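Local coordinates for Exo-1,5-alpha-L-arabinofuranobiosidase (Gibberella zeae, PDB 2YDT), which probably hydrolyses alpha-1,5-linked L-arabinan, releasing arabinofuranose disaccharide units from the chain end, at residues A[298-303]-A[335-340]; A[316-321]-A[357-362]; A[278-283]-A[288-293]; A[39-44]-A[328-333]. One frame throughout, in Å; residues are numbered along the deposited sequence.

Contact 1. Residues A[298-303]-A[335-340]. With MN (manganese (II) ion), chain M.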
loop_
_atom_site.group_PDB
_atom_site.type_symbol
_atom_site.label_atom_id
_atom_site.label_comp_id
_atom_site.label_asym_id
_atom_site.label_seq_id
_atom_site.Cartn_x
_atom_site.Cartn_y
_atom_site.Cartn_z
ATOM N N SER A 298 -6.331 9.840 -12.134
ATOM C CA SER A 298 -6.742 8.512 -12.560
ATOM C C SER A 298 -5.757 7.766 -13.442
ATOM O O SER A 298 -5.874 6.540 -13.594
ATOM C CB SER A 298 -8.111 8.581 -13.251
ATOM O OG SER A 298 -8.029 9.363 -14.425
ATOM N N GLU A 299 -4.792 8.477 -14.035
ATOM C CA GLU A 299 -3.852 7.841 -14.932
ATOM C C GLU A 299 -2.880 6.906 -14.205
ATOM O O GLU A 299 -2.720 6.974 -12.962
ATOM C CB GLU A 299 -3.047 8.873 -15.727
ATOM C CG GLU A 299 -3.945 9.795 -16.575
ATOM C CD GLU A 299 -4.351 11.069 -15.908
ATOM O OE1 GLU A 299 -4.148 11.248 -14.695
ATOM O OE2 GLU A 299 -4.877 11.970 -16.609
ATOM N N ILE A 300 -2.244 6.033 -14.972
ATOM C CA ILE A 300 -1.070 5.278 -14.491
ATOM C C ILE A 300 0.183 5.919 -15.103
ATOM O O ILE A 300 0.123 6.508 -16.216
ATOM C CB ILE A 300 -1.166 3.781 -14.736
ATOM C CG1 ILE A 300 -1.209 3.438 -16.243
ATOM C CG2 ILE A 300 -2.368 3.195 -13.892
ATOM C CD1 ILE A 300 -0.950 1.984 -16.553
ATOM N N PHE A 301 1.284 5.786 -14.382
ATOM C CA PHE A 301 2.582 6.324 -14.734
ATOM C C PHE A 301 3.563 5.170 -14.889
ATOM O O PHE A 301 3.705 4.331 -13.994
ATOM C CB PHE A 301 3.031 7.335 -13.705
ATOM C CG PHE A 301 2.132 8.521 -13.619
ATOM C CD1 PHE A 301 2.381 9.670 -14.344
ATOM C CD2 PHE A 301 0.961 8.467 -12.880
ATOM C CE1 PHE A 301 1.501 10.759 -14.299
ATOM C CE2 PHE A 301 0.090 9.558 -12.826
ATOM C CZ PHE A 301 0.368 10.701 -13.554
ATOM N N THR A 302 4.249 5.111 -16.033
ATOM C CA THR A 302 5.083 3.948 -16.336
ATOM C C THR A 302 6.526 4.345 -16.614
ATOM O O THR A 302 6.789 5.459 -17.031
ATOM C CB THR A 302 4.560 3.133 -17.563
ATOM O OG1 THR A 302 4.595 3.966 -18.745
ATOM C CG2 THR A 302 3.132 2.614 -17.315
ATOM N N ASN A 303 7.432 3.383 -16.416
ATOM C CA ASN A 303 8.867 3.617 -16.653
ATOM C C ASN A 303 9.497 2.306 -17.062
ATOM O O ASN A 303 9.557 1.349 -16.312
ATOM C CB ASN A 303 9.530 4.238 -15.416
ATOM C CG ASN A 303 10.953 4.733 -15.677
ATOM O OD1 ASN A 303 11.837 3.923 -16.033
ATOM N ND2 ASN A 303 11.190 6.019 -15.447
ATOM N N ASP A 335 1.231 -8.885 -18.917
ATOM C CA ASP A 335 0.535 -7.784 -19.599
ATOM C C ASP A 335 -0.692 -7.307 -18.807
ATOM O O ASP A 335 -1.092 -6.177 -18.948
ATOM C CB ASP A 335 0.087 -8.270 -20.986
ATOM C CG ASP A 335 -0.339 -7.157 -21.912
ATOM O OD1 ASP A 335 -0.021 -5.972 -21.720
ATOM O OD2 ASP A 335 -1.004 -7.494 -22.922
ATOM N N LEU A 336 -1.250 -8.163 -17.970
ATOM C CA LEU A 336 -2.477 -7.817 -17.229
ATOM C C LEU A 336 -2.136 -7.025 -15.960
ATOM O O LEU A 336 -1.208 -7.402 -15.199
ATOM C CB LEU A 336 -3.253 -9.073 -16.846
ATOM C CG LEU A 336 -3.916 -9.854 -17.998
ATOM C CD1 LEU A 336 -4.581 -11.162 -17.435
ATOM C CD2 LEU A 336 -4.887 -8.958 -18.735
ATOM N N LEU A 337 -2.906 -5.974 -15.722
ATOM C CA LEU A 337 -2.715 -5.123 -14.557
ATOM C C LEU A 337 -4.073 -4.876 -13.893
ATOM O O LEU A 337 -4.983 -4.345 -14.526
ATOM C CB LEU A 337 -2.089 -3.798 -14.967
ATOM C CG LEU A 337 -1.880 -2.744 -13.857
ATOM C CD1 LEU A 337 -0.655 -3.097 -12.956
ATOM C CD2 LEU A 337 -1.704 -1.354 -14.453
ATOM N N MET A 338 -4.180 -5.221 -12.600
ATOM C CA MET A 338 -5.389 -4.855 -11.827
ATOM C C MET A 338 -5.146 -3.535 -11.121
ATOM O O MET A 338 -4.044 -3.299 -10.576
ATOM C CB MET A 338 -5.730 -5.951 -10.803
ATOM C CG MET A 338 -6.806 -5.543 -9.820
ATOM S SD MET A 338 -7.253 -6.927 -8.690
ATOM C CE MET A 338 -8.413 -7.615 -9.725
ATOM N N ILE A 339 -6.163 -2.668 -11.142
ATOM C CA ILE A 339 -6.161 -1.381 -10.496
ATOM C C ILE A 339 -7.381 -1.376 -9.568
ATOM O O ILE A 339 -8.519 -1.598 -10.022
ATOM C CB ILE A 339 -6.269 -0.203 -11.513
ATOM C CG1 ILE A 339 -5.279 -0.434 -12.663
ATOM C CG2 ILE A 339 -6.073 1.138 -10.793
ATOM C CD1 ILE A 339 -5.444 0.530 -13.836
ATOM N N MET A 340 -7.156 -1.202 -8.246
ATOM C CA MET A 340 -8.186 -1.433 -7.225
ATOM C C MET A 340 -8.253 -0.219 -6.325
ATOM O O MET A 340 -7.229 0.323 -5.903
ATOM C CB MET A 340 -7.833 -2.652 -6.367
ATOM C CG MET A 340 -8.925 -3.103 -5.387
ATOM S SD MET A 340 -8.201 -4.295 -4.226
ATOM C CE MET A 340 -9.655 -4.783 -3.318
HETATM MN MN MN M . -6.068 11.753 -18.622
HETATM O O HOH W 1 -4.551 12.022 -19.368
#

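Contact 2. Residues A[316-321]-A[357-362]. With MN (manganese (II) ion), chain M; SO4 (sulfate ion), chain D.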
loop_
_atom_site.group_PDB
_atom_site.type_symbol
_atom_site.label_atom_id
_atom_site.label_comp_id
_atom_site.label_asym_id
_atom_site.label_seq_id
_atom_site.Cartn_x
_atom_site.Cartn_y
_atom_site.Cartn_z
ATOM N N ASP A 316 -4.126 6.959 -19.645
ATOM C CA ASP A 316 -5.467 6.851 -19.093
ATOM C C ASP A 316 -5.860 5.415 -18.909
ATOM O O ASP A 316 -5.457 4.527 -19.680
ATOM C CB ASP A 316 -6.501 7.513 -20.036
ATOM C CG ASP A 316 -6.370 8.979 -20.094
ATOM O OD1 ASP A 316 -6.234 9.627 -19.036
ATOM O OD2 ASP A 316 -6.413 9.530 -21.215
ATOM N N VAL A 317 -6.668 5.179 -17.864
ATOM C CA VAL A 317 -7.248 3.876 -17.602
ATOM C C VAL A 317 -8.697 4.081 -17.150
ATOM O O VAL A 317 -9.050 5.196 -16.774
ATOM C CB VAL A 317 -6.458 3.109 -16.479
ATOM C CG1 VAL A 317 -5.016 2.738 -16.943
ATOM C CG2 VAL A 317 -6.465 3.913 -15.184
ATOM N N PRO A 318 -9.519 3.027 -17.171
ATOM C CA PRO A 318 -10.921 3.250 -16.825
ATOM C C PRO A 318 -11.276 3.305 -15.345
ATOM O O PRO A 318 -12.408 3.642 -14.997
ATOM C CB PRO A 318 -11.640 2.075 -17.457
ATOM C CG PRO A 318 -10.625 1.058 -17.701
ATOM C CD PRO A 318 -9.303 1.706 -17.781
ATOM N N GLN A 319 -10.325 2.933 -14.494
ATOM C CA GLN A 319 -10.579 2.900 -13.058
ATOM C C GLN A 319 -10.465 4.315 -12.499
ATOM O O GLN A 319 -9.543 5.058 -12.822
ATOM C CB GLN A 319 -9.566 1.963 -12.398
ATOM C CG GLN A 319 -9.781 1.798 -10.889
ATOM C CD GLN A 319 -10.992 0.968 -10.548
ATOM O OE1 GLN A 319 -11.575 0.228 -11.386
ATOM N NE2 GLN A 319 -11.399 1.070 -9.290
ATOM N N PRO A 320 -11.446 4.745 -11.653
ATOM C CA PRO A 320 -11.410 6.095 -11.147
ATOM C C PRO A 320 -10.288 6.412 -10.143
ATOM O O PRO A 320 -9.661 5.509 -9.583
ATOM C CB PRO A 320 -12.784 6.241 -10.483
ATOM C CG PRO A 320 -13.172 4.908 -10.117
ATOM C CD PRO A 320 -12.636 4.016 -11.207
ATOM N N THR A 321 -10.081 7.699 -9.919
ATOM C CA THR A 321 -9.170 8.195 -8.884
ATOM C C THR A 321 -9.636 7.735 -7.509
ATOM O O THR A 321 -10.839 7.790 -7.178
ATOM C CB THR A 321 -9.116 9.691 -8.918
ATOM O OG1 THR A 321 -8.616 10.097 -10.216
ATOM C CG2 THR A 321 -8.235 10.249 -7.795
ATOM N N SER A 357 -10.556 -2.691 -11.828
ATOM C CA SER A 357 -10.503 -2.955 -13.264
ATOM C C SER A 357 -9.258 -3.796 -13.551
ATOM O O SER A 357 -8.267 -3.698 -12.830
ATOM C CB SER A 357 -10.373 -1.637 -14.022
ATOM O OG SER A 357 -11.478 -0.773 -13.839
ATOM N N VAL A 358 -9.293 -4.597 -14.627
ATOM C CA VAL A 358 -8.106 -5.265 -15.127
ATOM C C VAL A 358 -7.936 -4.787 -16.569
ATOM O O VAL A 358 -8.872 -4.903 -17.364
ATOM C CB VAL A 358 -8.188 -6.782 -15.054
ATOM C CG1 VAL A 358 -7.044 -7.432 -15.879
ATOM C CG2 VAL A 358 -8.163 -7.234 -13.597
ATOM N N VAL A 359 -6.782 -4.224 -16.848
ATOM C CA VAL A 359 -6.407 -3.681 -18.179
ATOM C C VAL A 359 -5.186 -4.425 -18.702
ATOM O O VAL A 359 -4.501 -5.127 -17.966
ATOM C CB VAL A 359 -6.087 -2.201 -18.121
ATOM C CG1 VAL A 359 -7.275 -1.413 -17.576
ATOM C CG2 VAL A 359 -4.798 -1.919 -17.288
ATOM N N ARG A 360 -4.935 -4.327 -20.014
ATOM C CA ARG A 360 -3.711 -4.790 -20.611
ATOM C C ARG A 360 -2.802 -3.606 -20.928
ATOM O O ARG A 360 -3.208 -2.652 -21.591
ATOM C CB ARG A 360 -4.010 -5.545 -21.951
ATOM C CG ARG A 360 -4.421 -6.934 -21.773
ATOM C CD ARG A 360 -4.498 -7.713 -23.121
ATOM N NE ARG A 360 -5.038 -9.012 -22.802
ATOM C CZ ARG A 360 -4.335 -10.014 -22.290
ATOM N NH1 ARG A 360 -3.023 -9.924 -22.150
ATOM N NH2 ARG A 360 -4.941 -11.124 -21.972
ATOM N N LEU A 361 -1.542 -3.695 -20.520
ATOM C CA LEU A 361 -0.592 -2.636 -20.725
ATOM C C LEU A 361 -0.340 -2.494 -22.238
ATOM O O LEU A 361 -0.166 -1.369 -22.707
ATOM C CB LEU A 361 0.711 -2.931 -19.986
ATOM C CG LEU A 361 0.612 -2.794 -18.475
ATOM C CD1 LEU A 361 1.885 -3.377 -17.815
ATOM C CD2 LEU A 361 0.349 -1.324 -18.097
ATOM N N SER A 362 -0.385 -3.626 -22.949
ATOM C CA SER A 362 -0.235 -3.626 -24.431
ATOM C C SER A 362 -1.304 -2.764 -25.113
ATOM O O SER A 362 -1.088 -2.253 -26.226
ATOM C CB SER A 362 -0.253 -5.051 -24.984
ATOM O OG SER A 362 -1.455 -5.741 -24.762
HETATM MN MN MN M . -6.068 11.753 -18.622
HETATM S S SO4 D . -8.677 -9.972 -22.953
HETATM O O1 SO4 D . -7.987 -10.959 -22.146
HETATM O O2 SO4 D . -7.831 -8.861 -23.300
HETATM O O3 SO4 D . -9.235 -10.697 -24.095
HETATM O O4 SO4 D . -9.876 -9.463 -22.289
HETATM O O HOH W 1 -4.551 12.022 -19.368
#

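Contact 3. Residues A[278-283]-A[288-293]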
loop_
_atom_site.group_PDB
_atom_site.type_symbol
_atom_site.label_atom_id
_atom_site.label_comp_id
_atom_site.label_asym_id
_atom_site.label_seq_id
_atom_site.Cartn_x
_atom_site.Cartn_y
_atom_site.Cartn_z
ATOM N N VAL A 278 3.373 1.389 -6.127
ATOM C CA VAL A 278 4.236 0.914 -7.217
ATOM C C VAL A 278 4.212 -0.596 -7.368
ATOM O O VAL A 278 4.175 -1.324 -6.370
ATOM C CB VAL A 278 5.713 1.396 -7.053
ATOM C CG1 VAL A 278 6.444 0.766 -5.891
ATOM C CG2 VAL A 278 6.529 1.121 -8.335
ATOM N N VAL A 279 4.271 -1.070 -8.622
ATOM C CA VAL A 279 4.581 -2.471 -8.926
ATOM C C VAL A 279 5.561 -2.485 -10.085
ATOM O O VAL A 279 5.755 -1.457 -10.758
ATOM C CB VAL A 279 3.350 -3.337 -9.286
ATOM C CG1 VAL A 279 2.436 -3.440 -8.089
ATOM C CG2 VAL A 279 2.591 -2.759 -10.500
ATOM N N TRP A 280 6.150 -3.660 -10.327
ATOM C CA TRP A 280 6.935 -3.905 -11.533
ATOM C C TRP A 280 6.407 -5.185 -12.167
ATOM O O TRP A 280 6.135 -6.186 -11.486
ATOM C CB TRP A 280 8.434 -4.033 -11.226
ATOM C CG TRP A 280 9.271 -4.431 -12.449
ATOM C CD1 TRP A 280 9.767 -3.590 -13.373
ATOM C CD2 TRP A 280 9.605 -5.749 -12.869
ATOM N NE1 TRP A 280 10.459 -4.304 -14.349
ATOM C CE2 TRP A 280 10.347 -5.632 -14.076
ATOM C CE3 TRP A 280 9.353 -7.011 -12.360
ATOM C CZ2 TRP A 280 10.876 -6.752 -14.745
ATOM C CZ3 TRP A 280 9.858 -8.137 -13.052
ATOM C CH2 TRP A 280 10.610 -7.978 -14.229
ATOM N N THR A 281 6.337 -5.144 -13.501
ATOM C CA THR A 281 5.994 -6.324 -14.286
ATOM C C THR A 281 7.092 -6.584 -15.333
ATOM O O THR A 281 7.652 -5.623 -15.837
ATOM C CB THR A 281 4.633 -6.143 -15.011
ATOM O OG1 THR A 281 4.485 -7.219 -15.942
ATOM C CG2 THR A 281 4.492 -4.798 -15.716
ATOM N N PRO A 282 7.338 -7.864 -15.661
ATOM C CA PRO A 282 8.268 -8.204 -16.765
ATOM C C PRO A 282 7.777 -7.774 -18.151
ATOM O O PRO A 282 8.592 -7.740 -19.103
ATOM C CB PRO A 282 8.387 -9.731 -16.708
ATOM C CG PRO A 282 7.530 -10.200 -15.675
ATOM C CD PRO A 282 6.859 -9.064 -14.964
ATOM N N TYR A 283 6.498 -7.412 -18.280
ATOM C CA TYR A 283 5.971 -6.918 -19.558
ATOM C C TYR A 283 6.805 -5.739 -20.083
ATOM O O TYR A 283 7.178 -4.839 -19.338
ATOM C CB TYR A 283 4.496 -6.492 -19.444
ATOM C CG TYR A 283 4.045 -5.773 -20.706
ATOM C CD1 TYR A 283 3.643 -6.512 -21.811
ATOM C CD2 TYR A 283 4.110 -4.378 -20.821
ATOM C CE1 TYR A 283 3.295 -5.876 -22.997
ATOM C CE2 TYR A 283 3.765 -3.739 -22.004
ATOM C CZ TYR A 283 3.351 -4.509 -23.079
ATOM O OH TYR A 283 3.003 -3.907 -24.275
ATOM N N GLY A 288 11.402 -4.568 -18.286
ATOM C CA GLY A 288 9.999 -4.609 -17.872
ATOM C C GLY A 288 9.414 -3.222 -17.781
ATOM O O GLY A 288 9.896 -2.256 -18.424
ATOM N N THR A 289 8.362 -3.088 -16.964
ATOM C CA THR A 289 7.623 -1.838 -16.833
ATOM C C THR A 289 7.334 -1.589 -15.345
ATOM O O THR A 289 6.657 -2.421 -14.716
ATOM C CB THR A 289 6.277 -1.863 -17.595
ATOM O OG1 THR A 289 6.501 -2.234 -18.968
ATOM C CG2 THR A 289 5.615 -0.482 -17.602
ATOM N N ILE A 290 7.853 -0.479 -14.837
ATOM C CA ILE A 290 7.482 0.024 -13.493
ATOM C C ILE A 290 6.157 0.731 -13.689
ATOM O O ILE A 290 6.012 1.519 -14.602
ATOM C CB ILE A 290 8.517 1.022 -12.886
ATOM C CG1 ILE A 290 9.917 0.425 -12.829
ATOM C CG2 ILE A 290 8.041 1.502 -11.493
ATOM C CD1 ILE A 290 11.039 1.395 -12.629
ATOM N N VAL A 291 5.169 0.446 -12.833
ATOM C CA VAL A 291 3.854 1.083 -12.886
ATOM C C VAL A 291 3.535 1.772 -11.550
ATOM O O VAL A 291 3.616 1.120 -10.489
ATOM C CB VAL A 291 2.727 0.099 -13.259
ATOM C CG1 VAL A 291 1.466 0.866 -13.583
ATOM C CG2 VAL A 291 3.132 -0.733 -14.518
ATOM N N VAL A 292 3.206 3.047 -11.612
ATOM C CA VAL A 292 2.869 3.816 -10.415
ATOM C C VAL A 292 1.470 4.434 -10.536
ATOM O O VAL A 292 1.079 5.014 -11.554
ATOM C CB VAL A 292 3.903 4.934 -10.139
ATOM C CG1 VAL A 292 3.431 5.832 -9.036
ATOM C CG2 VAL A 292 5.270 4.328 -9.741
ATOM N N SER A 293 0.720 4.343 -9.459
ATOM C CA SER A 293 -0.528 5.098 -9.293
ATOM C C SER A 293 -0.297 6.142 -8.238
ATOM O O SER A 293 0.544 5.966 -7.352
ATOM C CB SER A 293 -1.681 4.185 -8.874
ATOM O OG SER A 293 -2.904 4.914 -8.673
#

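Contact 4. Residues A[39-44]-A[328-333]. With MN (manganese (II) ion), chain J.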
loop_
_atom_site.group_PDB
_atom_site.type_symbol
_atom_site.label_atom_id
_atom_site.label_comp_id
_atom_site.label_asym_id
_atom_site.label_seq_id
_atom_site.Cartn_x
_atom_site.Cartn_y
_atom_site.Cartn_z
ATOM N N GLY A 39 -3.275 -18.766 -8.104
ATOM C CA GLY A 39 -4.017 -17.905 -8.978
ATOM C C GLY A 39 -5.262 -17.264 -8.367
ATOM O O GLY A 39 -5.837 -16.373 -8.977
ATOM N N THR A 40 -5.637 -17.686 -7.150
ATOM C CA THR A 40 -6.682 -17.048 -6.362
ATOM C C THR A 40 -6.299 -15.581 -6.096
ATOM O O THR A 40 -5.106 -15.285 -5.890
ATOM C CB THR A 40 -6.851 -17.779 -5.010
ATOM O OG1 THR A 40 -7.482 -19.036 -5.258
ATOM C CG2 THR A 40 -7.733 -16.968 -4.025
ATOM N N LEU A 41 -7.295 -14.675 -6.083
ATOM C CA LEU A 41 -7.068 -13.301 -5.614
ATOM C C LEU A 41 -7.786 -13.096 -4.301
ATOM O O LEU A 41 -8.919 -13.604 -4.096
ATOM C CB LEU A 41 -7.597 -12.267 -6.593
ATOM C CG LEU A 41 -7.061 -12.317 -8.025
ATOM C CD1 LEU A 41 -7.678 -11.192 -8.834
ATOM C CD2 LEU A 41 -5.544 -12.187 -8.158
ATOM N N LEU A 42 -7.123 -12.386 -3.389
ATOM C CA LEU A 42 -7.744 -11.910 -2.167
ATOM C C LEU A 42 -7.725 -10.393 -2.182
ATOM O O LEU A 42 -6.924 -9.786 -2.884
ATOM C CB LEU A 42 -6.975 -12.403 -0.940
ATOM C CG LEU A 42 -6.867 -13.915 -0.754
ATOM C CD1 LEU A 42 -6.054 -14.240 0.534
ATOM C CD2 LEU A 42 -8.287 -14.604 -0.704
ATOM N N GLY A 43 -8.662 -9.812 -1.460
ATOM C CA GLY A 43 -8.750 -8.381 -1.318
ATOM C C GLY A 43 -9.220 -7.993 0.058
ATOM O O GLY A 43 -9.932 -8.770 0.715
ATOM N N THR A 44 -8.902 -6.746 0.462
ATOM C CA THR A 44 -9.332 -6.182 1.746
ATOM C C THR A 44 -9.346 -4.665 1.665
ATOM O O THR A 44 -8.971 -4.056 0.635
ATOM C CB THR A 44 -8.409 -6.680 2.880
ATOM O OG1 THR A 44 -9.025 -6.384 4.161
ATOM C CG2 THR A 44 -6.997 -6.039 2.803
ATOM N N LEU A 328 -1.831 -4.529 -9.005
ATOM C CA LEU A 328 -1.442 -5.911 -8.949
ATOM C C LEU A 328 -1.087 -6.382 -10.363
ATOM O O LEU A 328 -1.820 -6.101 -11.319
ATOM C CB LEU A 328 -2.602 -6.730 -8.379
ATOM C CG LEU A 328 -2.365 -8.212 -8.273
ATOM C CD1 LEU A 328 -3.077 -8.790 -7.050
ATOM C CD2 LEU A 328 -2.797 -8.905 -9.606
ATOM N N THR A 329 0.030 -7.077 -10.485
ATOM C CA THR A 329 0.420 -7.713 -11.761
ATOM C C THR A 329 0.186 -9.229 -11.662
ATOM O O THR A 329 0.354 -9.809 -10.597
ATOM C CB THR A 329 1.888 -7.346 -12.128
ATOM O OG1 THR A 329 2.163 -7.839 -13.448
ATOM C CG2 THR A 329 2.866 -7.975 -11.141
ATOM N N PHE A 330 -0.232 -9.892 -12.743
ATOM C CA PHE A 330 -0.596 -11.304 -12.716
ATOM C C PHE A 330 0.556 -12.177 -13.157
ATOM O O PHE A 330 1.158 -11.908 -14.208
ATOM C CB PHE A 330 -1.783 -11.578 -13.658
ATOM C CG PHE A 330 -3.108 -10.978 -13.195
ATOM C CD1 PHE A 330 -4.029 -11.766 -12.531
ATOM C CD2 PHE A 330 -3.417 -9.643 -13.409
ATOM C CE1 PHE A 330 -5.283 -11.227 -12.092
ATOM C CE2 PHE A 330 -4.638 -9.118 -12.956
ATOM C CZ PHE A 330 -5.563 -9.920 -12.330
ATOM N N GLN A 331 0.834 -13.189 -12.353
ATOM C CA GLN A 331 2.020 -14.045 -12.539
ATOM C C GLN A 331 2.015 -14.683 -13.940
ATOM O O GLN A 331 3.048 -14.716 -14.608
ATOM C CB GLN A 331 2.104 -15.115 -11.392
ATOM C CG GLN A 331 0.927 -16.142 -11.330
ATOM C CD GLN A 331 0.481 -16.709 -9.921
ATOM O OE1 GLN A 331 0.943 -16.306 -8.844
ATOM N NE2 GLN A 331 -0.444 -17.663 -9.975
ATOM N N LYS A 332 0.861 -15.148 -14.376
ATOM C CA LYS A 332 0.759 -15.921 -15.621
ATOM C C LYS A 332 0.592 -15.075 -16.843
ATOM O O LYS A 332 0.666 -15.592 -17.958
ATOM C CB LYS A 332 -0.406 -16.904 -15.532
ATOM C CG LYS A 332 -0.268 -17.789 -14.311
ATOM C CD LYS A 332 -0.388 -19.257 -14.579
ATOM C CE LYS A 332 -1.844 -19.646 -14.823
ATOM N NZ LYS A 332 -2.076 -21.128 -14.666
ATOM N N ASP A 333 0.338 -13.787 -16.665
ATOM C CA ASP A 333 0.266 -12.878 -17.812
ATOM C C ASP A 333 0.669 -11.490 -17.380
ATOM O O ASP A 333 -0.159 -10.675 -16.974
ATOM C CB ASP A 333 -1.109 -12.882 -18.483
ATOM C CG ASP A 333 -1.105 -12.098 -19.825
ATOM O OD1 ASP A 333 -0.113 -11.370 -20.122
ATOM O OD2 ASP A 333 -2.099 -12.216 -20.592
HETATM MN MN MN J . 2.728 -15.510 -7.464
HETATM O O HOH W 2 1.571 -15.582 -5.583
HETATM O O HOH W 3 1.587 -13.702 -7.894
HETATM O O HOH W 4 4.174 -14.736 -6.606
#

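Contact 1. Residues A[298-303]-A[335-340]
Ile300 carries its side of this contact alone, and its two branches have separate partners. Its CD1 meets Leu337 CD2 at 4.0 Å, the two side chains reaching toward each other tip to tip. The shorter branch, CG2, lies 4.1 Å from Ile339 CD1, where the isoleucines cross obliquely. This division follows from Ile300 chi1 (64°), which sets CG1 between the backbone N and the carbonyl carbon and leaves CG2 anti to the carbonyl carbon. All three residues are buried, and no hydrogen bond joins the segments. The CA atoms of Ile300 and Ile339 stay 9.3 Å apart, so side chains alone bridge the backbones.

Further out, backbone bonds hold each strand in its own sheet, Ile300 with Trp315 and Ile339 with Ser357, and Ile339 also packs on Leu327. Glu299, which touches nothing in 335-340, binds metal instead. Its chain bends at chi2 (93°), bringing OE2 to 2.3 Å from a manganese ion that Asp316 also binds, while Arg297 forms a salt bridge with OE1. Strands 300-303 and 336-341 belong to consecutive four-stranded antiparallel sheets, and their apolar meeting is the blade-to-blade packing of a six-bladed beta-propeller.

Contact 2. Residues A[316-321]-A[357-362]
Gln319 and Ser357 make the one hydrogen bond across this contact. Ser357 OG donates to Gln319 OE1 over 2.7 Å, lying in the carbonyl plane with a C=O...donor angle of 145°. The Gln319 chain is bent at chi2 (72°), which turns the amide back toward the strand. Ser357 N is also near OE1 but at a poor angle for bonding. Both groups have further partners: Gln319 NE2 with Ser355 OG and Ser357 OG with Asn13 N.

The apolar part is small. Pro318 CD comes to 3.7 Å from Val359 CG1, and the two side chains pass alongside one another, pointing opposite ways.

Ionic and metal interactions lie at the two ends. Asp316 OD1 binds manganese at 2.2 Å, beside Glu299. At the other end Arg360 holds a sulfate, probably a component of the crystallisation solution, against the edge of its guanidinium group, with sulfur in the plane. NE reaches sulfate O2 at 2.8 Å (N-H...O 161°) and NH2 reaches O1 at 3.1 Å, while NH1 forms salt bridges with Asp333 and Asp335.

Strand 354-360 lies between 336-341 and the N-terminal strand 11-17. Completion of the last blade by the chain's other end is the "Velcro" closure of a beta-propeller, and the loop 316-321, arriving from the preceding blade, packs beside that seam.

Contact 3. Residues A[278-283]-A[288-293]
Val278 CG2 packs against two side chains of the opposite strand, Ile290 CG2 at 3.5 Å and Val292 CG2 at 3.7 Å, in the buried, tightly packed valine and isoleucine end of this beta hairpin. The strands run antiparallel at 156°. Val279-Val291 and Thr281-Thr289 are hydrogen-bonded pairs, each closed by two backbone bonds; Val291 N to Val279 O is the straightest, at 176°. Val278-Val292 and Trp280-Ile290 are the non-hydrogen-bonded pairs beside and between them, respectively.

Partly exposed Trp280 and Tyr283 and exposed Pro282 form the solvent side, although Gly288 and Thr289 remain buried. Trp280 NE1 lies 3.6 Å from Gly288 CA but bonds to Asn287 O, and Pro282 N sits over one ring face, offset toward the rim. Tyr283 N donates to Thr281 OG1 over 3.1 Å in an ST turn. Gly288 leads back into the return strand with positive phi (53°). Thr289 OG1 is 2.7 Å from Tyr283 O, with Gln304 OE1 as a competing acceptor.

The hairpin is lodged between two other blades: Val278 and Ile290 face Ile224 of strand 223-230, whereas Val279 and Val291 face Leu327 of strand 326-330. Along its edge, strand 289-293 pairs with strand 300-303.

Contact 4. Residues A[39-44]-A[328-333]
The Phe330 ring meets Leu41 obliquely, its CE1 making the closest approach: it lies 4.0 Å from Leu41 CD1 and 4.1 Å from Leu41 CD2, so both prongs of the leucine fork reach the same ring carbon, and the two side chains cross at about a right angle. One face of the ring is occupied from within its own strand by Leu328 CD2, 3.8 Å above the plane and over its centre. In the six-bladed beta-propeller this is the junction where the first and last blades come together. Strand 41-47 belongs to the sheet that starts the circle and strand 326-330 to the one that closes it, which explains why residues so far apart in sequence touch.

The second flat group, the Gln331 amide, brings NE2 to 3.6 Å from Gly39 N, a contact without a hydrogen bond; NE2 has instead a weak bond to Ser37 O. Leu328 CD1 adds a looser apolar contact to Leu41 CD2 at 4.3 Å. Met338, from the strand paired with 326-330, packs on Leu41, Leu328 and Phe330 together and so widens the apolar patch.

A type I turn runs from Phe330 to Asp333, with Asp333 N to Phe330 O at 3.2 Å. Gln331 N bonds Glu35 OE1, a second polar tie to the first blade. A chi1 of 63° and a bend at chi2 fold the Gln331 chain back, leaving CB only 4.0 Å from a manganese ion that also carries three waters and letting the amide oxygen OE1 bind it at 2.4 Å.

Contacts 1, 2 and 4 all draw on the last blade: contacts 1 and 2 use its neighbouring strands 336-341 and 354-360, and contact 4 uses strand 326-330. Contact 3 lies within the preceding blade, whose strand 300-303 serves contact 1. Contact 3 alone is built on paired backbones; contacts 1 and 4 join strands of different sheets by side chains, and contact 2 joins a loop to a strand. Contact 1 is apolar and buried. Contacts 2 and 3 are mostly buried, with Pro318 and Asp316 exposed in one and Pro282 in the other; contact 4 is partly buried. One manganese is shared by contacts 1 and 2, another belongs to contact 4. An Arg360-Asp333 salt bridge connects contacts 2 and 4.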